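Local coordinates for protein transcriptional regulator, TetR family (Myxococcus xanthus DK 1622, PDB 5K7H) that probably binds DNA as a TetR-family transcriptional repressor and is seen here as a two-chain assembly carrying isovaleryl-coenzyme A, at residues 99-104 / 168-173; 77-82 / 94-99. One frame throughout, in Å; residues are numbered along the deposited sequence.

Contact 1 (99-104 / 168-173). With NI (nickel (II) ion), chain C; IVC (Isovaleryl-coenzyme A), chain G.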
loop_
_atom_site.group_PDB
_atom_site.type_symbol
_atom_site.label_atom_id
_atom_site.label_comp_id
_atom_site.label_asym_id
_atom_site.label_seq_id
_atom_site.Cartn_x
_atom_site.Cartn_y
_atom_site.Cartn_z
ATOM N N HIS A 99 10.078 -13.074 8.136
ATOM C CA HIS A 99 10.181 -13.753 6.852
ATOM C C HIS A 99 9.499 -12.954 5.750
ATOM O O HIS A 99 9.993 -12.896 4.618
ATOM C CB HIS A 99 9.577 -15.154 6.947
ATOM C CG HIS A 99 10.386 -16.107 7.771
ATOM N ND1 HIS A 99 10.869 -17.296 7.270
ATOM C CD2 HIS A 99 10.797 -16.047 9.059
ATOM C CE1 HIS A 99 11.542 -17.929 8.215
ATOM N NE2 HIS A 99 11.513 -17.192 9.310
ATOM N N ASN A 100 8.362 -12.328 6.060
ATOM C CA ASN A 100 7.629 -11.584 5.040
ATOM C C ASN A 100 8.361 -10.303 4.657
ATOM O O ASN A 100 8.369 -9.913 3.484
ATOM C CB ASN A 100 6.217 -11.274 5.538
ATOM C CG ASN A 100 5.265 -10.915 4.413
ATOM O OD1 ASN A 100 5.685 -10.495 3.333
ATOM N ND2 ASN A 100 3.972 -11.075 4.663
ATOM N N ILE A 101 8.986 -9.633 5.629
ATOM C CA ILE A 101 9.768 -8.438 5.319
ATOM C C ILE A 101 10.962 -8.799 4.442
ATOM O O ILE A 101 11.258 -8.110 3.457
ATOM C CB ILE A 101 10.207 -7.736 6.619
ATOM C CG1 ILE A 101 8.994 -7.096 7.298
ATOM C CG2 ILE A 101 11.284 -6.679 6.337
ATOM C CD1 ILE A 101 9.284 -6.472 8.653
ATOM N N LEU A 102 11.665 -9.880 4.783
ATOM C CA LEU A 102 12.843 -10.268 4.013
ATOM C C LEU A 102 12.469 -10.647 2.586
ATOM O O LEU A 102 13.229 -10.383 1.647
ATOM C CB LEU A 102 13.569 -11.417 4.709
ATOM C CG LEU A 102 14.704 -10.988 5.647
ATOM C CD1 LEU A 102 14.239 -9.935 6.641
ATOM C CD2 LEU A 102 15.276 -12.192 6.382
ATOM N N LEU A 103 11.303 -11.268 2.398
ATOM C CA LEU A 103 10.840 -11.556 1.044
ATOM C C LEU A 103 10.594 -10.268 0.265
ATOM O O LEU A 103 10.891 -10.191 -0.932
ATOM C CB LEU A 103 9.566 -12.401 1.090
ATOM C CG LEU A 103 9.006 -12.817 -0.272
ATOM C CD1 LEU A 103 9.874 -13.901 -0.896
ATOM C CD2 LEU A 103 7.562 -13.275 -0.153
ATOM N N VAL A 104 10.051 -9.246 0.931
ATOM C CA VAL A 104 9.706 -8.004 0.247
ATOM C C VAL A 104 10.956 -7.230 -0.154
ATOM O O VAL A 104 10.955 -6.528 -1.172
ATOM C CB VAL A 104 8.779 -7.152 1.137
ATOM C CG1 VAL A 104 8.686 -5.712 0.627
ATOM C CG2 VAL A 104 7.396 -7.768 1.196
ATOM N N GLY A 168 -0.299 -4.046 6.173
ATOM C CA GLY A 168 -0.006 -2.682 5.764
ATOM C C GLY A 168 1.433 -2.292 6.049
ATOM O O GLY A 168 2.133 -1.771 5.177
ATOM N N MET A 169 1.892 -2.542 7.276
ATOM C CA MET A 169 3.285 -2.284 7.625
ATOM C C MET A 169 4.229 -2.971 6.649
ATOM O O MET A 169 5.080 -2.335 6.020
ATOM C CB MET A 169 3.576 -2.780 9.042
ATOM C CG MET A 169 2.938 -2.005 10.158
ATOM S SD MET A 169 3.592 -2.619 11.721
ATOM C CE MET A 169 2.582 -1.722 12.887
ATOM N N VAL A 170 4.087 -4.290 6.527
ATOM C CA VAL A 170 5.074 -5.093 5.811
ATOM C C VAL A 170 5.088 -4.731 4.333
ATOM O O VAL A 170 6.141 -4.416 3.765
ATOM C CB VAL A 170 4.785 -6.591 6.029
ATOM C CG1 VAL A 170 5.704 -7.456 5.182
ATOM C CG2 VAL A 170 4.933 -6.943 7.502
ATOM N N LEU A 171 3.925 -4.768 3.682
ATOM C CA LEU A 171 3.892 -4.618 2.235
ATOM C C LEU A 171 4.150 -3.184 1.793
ATOM O O LEU A 171 4.592 -2.972 0.663
ATOM C CB LEU A 171 2.552 -5.116 1.689
ATOM C CG LEU A 171 2.263 -6.599 1.965
ATOM C CD1 LEU A 171 0.900 -6.988 1.426
ATOM C CD2 LEU A 171 3.342 -7.504 1.375
ATOM N N TRP A 172 3.901 -2.195 2.653
ATOM C CA TRP A 172 4.253 -0.820 2.313
ATOM C C TRP A 172 5.755 -0.650 2.121
ATOM O O TRP A 172 6.185 0.339 1.518
ATOM C CB TRP A 172 3.758 0.134 3.404
ATOM C CG TRP A 172 3.623 1.561 2.960
ATOM C CD1 TRP A 172 4.467 2.597 3.242
ATOM C CD2 TRP A 172 2.574 2.107 2.152
ATOM N NE1 TRP A 172 4.008 3.753 2.659
ATOM C CE2 TRP A 172 2.847 3.480 1.984
ATOM C CE3 TRP A 172 1.432 1.568 1.553
ATOM C CZ2 TRP A 172 2.019 4.320 1.243
ATOM C CZ3 TRP A 172 0.610 2.403 0.818
ATOM C CH2 TRP A 172 0.908 3.765 0.669
ATOM N N ILE A 173 6.558 -1.602 2.607
ATOM C CA ILE A 173 8.010 -1.452 2.603
ATOM C C ILE A 173 8.536 -1.255 1.187
ATOM O O ILE A 173 9.469 -0.474 0.964
ATOM C CB ILE A 173 8.665 -2.666 3.296
ATOM C CG1 ILE A 173 8.508 -2.541 4.814
ATOM C CG2 ILE A 173 10.144 -2.792 2.921
ATOM C CD1 ILE A 173 8.932 -3.773 5.594
HETATM NI NI NI C . 12.467 -17.779 10.862
HETATM O O9 IVC G . 13.137 11.520 5.236
HETATM P P1 IVC G . 14.045 10.682 4.355
HETATM O O5 IVC G . 15.410 10.533 5.024
HETATM O O6 IVC G . 14.220 11.356 3.018
HETATM O O2 IVC G . 13.372 9.194 4.151
HETATM C C1 IVC G . 13.445 8.551 2.878
HETATM C C2 IVC G . 14.676 7.440 2.895
HETATM O O3 IVC G . 15.826 7.965 3.573
HETATM C C4 IVC G . 14.154 6.445 3.582
HETATM N N1 IVC G . 14.825 5.198 3.350
HETATM C C7 IVC G . 14.858 4.501 2.234
HETATM N N2 IVC G . 15.578 3.403 2.426
HETATM C C8 IVC G . 16.010 3.401 3.711
HETATM C C6 IVC G . 15.533 4.536 4.297
HETATM N N3 IVC G . 15.812 4.808 5.599
HETATM C C15 IVC G . 16.544 3.972 6.301
HETATM N N4 IVC G . 17.028 2.852 5.771
HETATM C C12 IVC G . 16.795 2.535 4.507
HETATM N N5 IVC G . 17.340 1.296 3.946
HETATM O O1 IVC G . 12.681 6.365 3.058
HETATM C C3 IVC G . 12.341 7.859 2.679
HETATM C C5 IVC G . 11.913 7.923 1.191
HETATM O O4 IVC G . 12.991 7.426 0.400
HETATM P P2 IVC G . 13.101 7.971 -1.138
HETATM O O12 IVC G . 14.475 8.526 -1.383
HETATM O O10 IVC G . 12.828 6.836 -2.101
HETATM O O7 IVC G . 11.983 9.161 -1.341
HETATM P P3 IVC G . 11.264 9.500 -2.777
HETATM O O14 IVC G . 11.858 10.790 -3.304
HETATM O O13 IVC G . 11.525 8.375 -3.753
HETATM O O8 IVC G . 9.631 9.686 -2.543
HETATM C C11 IVC G . 9.223 10.816 -1.819
HETATM C C9 IVC G . 8.150 10.426 -0.768
HETATM C C13 IVC G . 7.947 11.662 0.145
HETATM C C14 IVC G . 6.835 10.123 -1.485
HETATM C C10 IVC G . 8.656 9.253 0.110
HETATM O O11 IVC G . 8.266 9.466 1.409
HETATM C C16 IVC G . 8.098 7.880 -0.325
HETATM O O15 IVC G . 8.249 7.485 -1.436
HETATM N N6 IVC G . 7.374 7.043 0.675
HETATM C C17 IVC G . 6.820 5.718 0.325
HETATM C C18 IVC G . 5.348 5.863 -0.142
HETATM C C19 IVC G . 4.537 6.658 0.826
HETATM O O16 IVC G . 4.744 6.585 1.981
HETATM N N7 IVC G . 3.465 7.538 0.341
HETATM C C20 IVC G . 2.673 8.325 1.327
HETATM C C21 IVC G . 3.489 9.596 1.762
HETATM S S1 IVC G . 2.374 10.704 2.688
HETATM C C22 IVC G . 1.101 11.262 1.533
HETATM O O17 IVC G . 1.163 10.959 0.402
HETATM C C23 IVC G . -0.066 12.152 2.044
HETATM C C24 IVC G . -1.390 11.382 2.230
HETATM C C25 IVC G . -1.780 10.521 0.996
HETATM C C26 IVC G . -2.494 12.376 2.551
#
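Val170 pushes its CG1 methyl at the amide of Asn100, meeting OD1 at 3.6 Å. Standing anti to the backbone N (chi1 174°), this CG1 is wedged between that amide and the CG1 methylene of Ile101, and the other methyl, CG2, also lies against Ile101. Asn100 and Val170 pass each other at a slant, and no hydrogen bond joins the two segments; the ND2 of Asn100 is hydrogen-bonded to Tyr137 OH. The side chains of Ile101 and Ile173 meet at about a right angle. Here Ile173 CD1 comes up against Ile101 CG1 at 3.7 Å, and the same methyl is almost as near to the CG2 branch. One turn along, Val104 divides its two methyls between two partners. CG1 rests on CG2 of Ile173 at 4.0 Å, and CG2 meets the CD2 methyl of Leu171 at 4.1 Å, that leucine again crossing the valine nearly at right angles. The result is a buried, largely apolar seam in which branched side chains interlock, with the Asn100 amide at one edge. Trp172 turns the other way, and its indole NE1 gives a hydrogen bond to O16 of isovaleryl-coenzyme A at 3.0 Å; the acceptor lies in the plane of the indole, off its edge. Its neighbours Leu171 and Ile173 pack into the seam. Lys178 NZ and Leu183 O also hydrogen-bond the ligand, as does Lys135 NZ of the second subunit. The seam joins the C-terminal end of helix 89-104 to that of helix 159-171. Met192 of helix 185-196 packs on both Ile101 and Ile173, Leu116 of helix 109-117 touches Leu171, and Trp172 of the second subunit packs against Leu171.

Contact 2 (77-82 / 94-99); sequences EQVLSR and RACMRH. With NI (nickel (II) ion), chain C.
Cys96 is the first residue of 94-99 to reach across, its SG touching CG1 of Val79 at 3.9 Å. Tyr137 and Phe140 of helix 124-150 also pack on this cysteine, so its sulfur faces a mainly apolar setting. Met97 and Arg98 look elsewhere, the first toward Met192 and Val193 of helix 185-196, the second into salt bridges with Asp190 and Glu186. His99 then carries the rest of the contact. With CG anti to its carbonyl carbon (chi1 -70°), the ring swings out to helix 60-83, and ND1 donates to the backbone O of Gln78 at 3.1 Å. That bond is nearly straight at the hydrogen, 162°, and the oxygen lies in the ring plane. NE2, the other ring nitrogen, binds the nickel ion at 1.9 Å, so the ring is fixed at both nitrogens and a backbone carbonyl positions a metal ligand. Val79 sits between Cys96 and His99, with CG1 on the sulfur and CG2 3.8 Å from the carbonyl O of His99; an alanine here would probably leave a gap between the helices beside Cys96 SG and the CB of His99. The side chains of Arg82 and His99 cross at about a right angle, CD of Arg82 lying off the ring edge 4.0 Å from His99 CE1. The guanidinium turns back along its own helix, where NE bonds to Glu77 O and NH2 forms a salt bridge with Glu77 OE2. Gln78 lies within a wider pi-type turn at 77-80. The axes of the two segments run antiparallel, at 171° and 9.0 Å apart at closest approach: this is a helical hairpin, consistent with the all-helical TetR architecture, in which helix 60-83 links the DNA-binding part to the C-terminal domain.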
loop_
_atom_site.group_PDB
_atom_site.type_symbol
_atom_site.label_atom_id
_atom_site.label_comp_id
_atom_site.label_asym_id
_atom_site.label_seq_id
_atom_site.Cartn_x
_atom_site.Cartn_y
_atom_site.Cartn_z
ATOM N N GLU A 77 6.705 -20.900 0.202
ATOM C CA GLU A 77 7.933 -21.648 0.446
ATOM C C GLU A 77 8.826 -20.934 1.456
ATOM O O GLU A 77 9.434 -21.579 2.320
ATOM C CB GLU A 77 8.679 -21.867 -0.870
ATOM C CG GLU A 77 9.960 -22.679 -0.733
ATOM C CD GLU A 77 11.207 -21.866 -1.031
ATOM O OE1 GLU A 77 11.227 -21.155 -2.058
ATOM O OE2 GLU A 77 12.166 -21.940 -0.234
ATOM N N GLN A 78 8.916 -19.607 1.369
ATOM C CA GLN A 78 9.832 -18.847 2.207
ATOM C C GLN A 78 9.191 -18.291 3.472
ATOM O O GLN A 78 9.919 -17.938 4.406
ATOM C CB GLN A 78 10.434 -17.689 1.404
ATOM C CG GLN A 78 11.382 -18.149 0.311
ATOM C CD GLN A 78 11.607 -17.099 -0.752
ATOM O OE1 GLN A 78 12.058 -15.989 -0.466
ATOM N NE2 GLN A 78 11.287 -17.443 -1.994
ATOM N N VAL A 79 7.863 -18.211 3.532
ATOM C CA VAL A 79 7.190 -17.615 4.682
ATOM C C VAL A 79 6.261 -18.631 5.333
ATOM O O VAL A 79 6.550 -19.148 6.418
ATOM C CB VAL A 79 6.411 -16.350 4.275
ATOM C CG1 VAL A 79 5.800 -15.682 5.499
ATOM C CG2 VAL A 79 7.318 -15.379 3.538
ATOM N N LEU A 80 5.141 -18.931 4.673
ATOM C CA LEU A 80 4.054 -19.636 5.346
ATOM C C LEU A 80 4.449 -21.063 5.712
ATOM O O LEU A 80 4.111 -21.542 6.801
ATOM C CB LEU A 80 2.808 -19.627 4.461
ATOM C CG LEU A 80 1.452 -19.923 5.109
ATOM C CD1 LEU A 80 1.229 -19.115 6.385
ATOM C CD2 LEU A 80 0.348 -19.625 4.108
ATOM N N SER A 81 5.166 -21.755 4.826
ATOM C CA SER A 81 5.573 -23.126 5.118
ATOM C C SER A 81 6.472 -23.202 6.346
ATOM O O SER A 81 6.460 -24.212 7.060
ATOM C CB SER A 81 6.293 -23.731 3.911
ATOM O OG SER A 81 5.402 -23.906 2.822
ATOM N N ARG A 82 7.248 -22.151 6.615
ATOM C CA ARG A 82 8.260 -22.197 7.662
ATOM C C ARG A 82 7.763 -21.727 9.021
ATOM O O ARG A 82 8.425 -22.006 10.027
ATOM C CB ARG A 82 9.466 -21.345 7.261
ATOM C CG ARG A 82 10.244 -21.892 6.081
ATOM C CD ARG A 82 11.297 -20.907 5.612
ATOM N NE ARG A 82 11.771 -21.237 4.268
ATOM C CZ ARG A 82 13.007 -21.621 3.957
ATOM N NH1 ARG A 82 13.956 -21.723 4.884
ATOM N NH2 ARG A 82 13.302 -21.896 2.694
ATOM N N ARG A 94 5.680 -12.898 15.028
ATOM C CA ARG A 94 6.986 -12.261 14.893
ATOM C C ARG A 94 7.791 -12.903 13.772
ATOM O O ARG A 94 8.329 -12.209 12.900
ATOM C CB ARG A 94 7.756 -12.340 16.213
ATOM C CG ARG A 94 7.133 -11.553 17.351
ATOM C CD ARG A 94 8.127 -11.341 18.485
ATOM N NE ARG A 94 7.514 -10.666 19.629
ATOM C CZ ARG A 94 7.152 -11.260 20.765
ATOM N NH1 ARG A 94 7.343 -12.561 20.952
ATOM N NH2 ARG A 94 6.598 -10.539 21.729
ATOM N N ALA A 95 7.892 -14.234 13.781
ATOM C CA ALA A 95 8.620 -14.927 12.724
ATOM C C ALA A 95 7.999 -14.651 11.361
ATOM O O ALA A 95 8.714 -14.405 10.381
ATOM C CB ALA A 95 8.651 -16.429 13.004
ATOM N N CYS A 96 6.668 -14.681 11.278
ATOM C CA CYS A 96 6.004 -14.437 10.001
ATOM C C CYS A 96 6.327 -13.046 9.476
ATOM O O CYS A 96 6.530 -12.859 8.270
ATOM C CB CYS A 96 4.493 -14.616 10.154
ATOM S SG CYS A 96 3.611 -14.777 8.587
ATOM N N MET A 97 6.383 -12.054 10.366
ATOM C CA MET A 97 6.718 -10.698 9.948
ATOM C C MET A 97 8.147 -10.625 9.416
ATOM O O MET A 97 8.397 -10.024 8.367
ATOM C CB MET A 97 6.521 -9.732 11.117
ATOM C CG MET A 97 7.004 -8.315 10.852
ATOM S SD MET A 97 6.343 -7.131 12.047
ATOM C CE MET A 97 4.665 -6.958 11.450
ATOM N N ARG A 98 9.092 -11.239 10.131
ATOM C CA ARG A 98 10.486 -11.227 9.679
ATOM C C ARG A 98 10.619 -11.865 8.308
ATOM O O ARG A 98 11.212 -11.280 7.389
ATOM C CB ARG A 98 11.369 -11.954 10.692
ATOM C CG ARG A 98 11.607 -11.182 11.973
ATOM C CD ARG A 98 12.498 -11.954 12.928
ATOM N NE ARG A 98 12.767 -11.193 14.145
ATOM C CZ ARG A 98 13.716 -10.270 14.260
ATOM N NH1 ARG A 98 14.501 -9.980 13.230
ATOM N NH2 ARG A 98 13.880 -9.632 15.410
ATOM N N HIS A 99 10.078 -13.074 8.136
ATOM C CA HIS A 99 10.181 -13.753 6.852
ATOM C C HIS A 99 9.499 -12.954 5.750
ATOM O O HIS A 99 9.993 -12.896 4.618
ATOM C CB HIS A 99 9.577 -15.154 6.947
ATOM C CG HIS A 99 10.386 -16.107 7.771
ATOM N ND1 HIS A 99 10.869 -17.296 7.270
ATOM C CD2 HIS A 99 10.797 -16.047 9.059
ATOM C CE1 HIS A 99 11.542 -17.929 8.215
ATOM N NE2 HIS A 99 11.513 -17.192 9.310
HETATM NI NI NI C . 12.467 -17.779 10.862
#

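Following the chain from its N terminus, helix 60-83 leads away from the predicted helix-turn-helix region, and contact 2 closes first, folding helix 89-104 back on it across a short connection. Only after that does contact 1 open, spanning the 63 residues between 104 and 168 and bringing helix 159-171 against the same helix 89-104. The two loops therefore follow in series, neither nesting nor crossing, and they share His99. Their centres are 11 Å apart, and they meet where Val79 packs on Asn100 and Leu103, and Met97 on Val170. Helix 89-104 thus stands between helix 60-83 and helix 159-171, whose C-terminal end borders the second subunit.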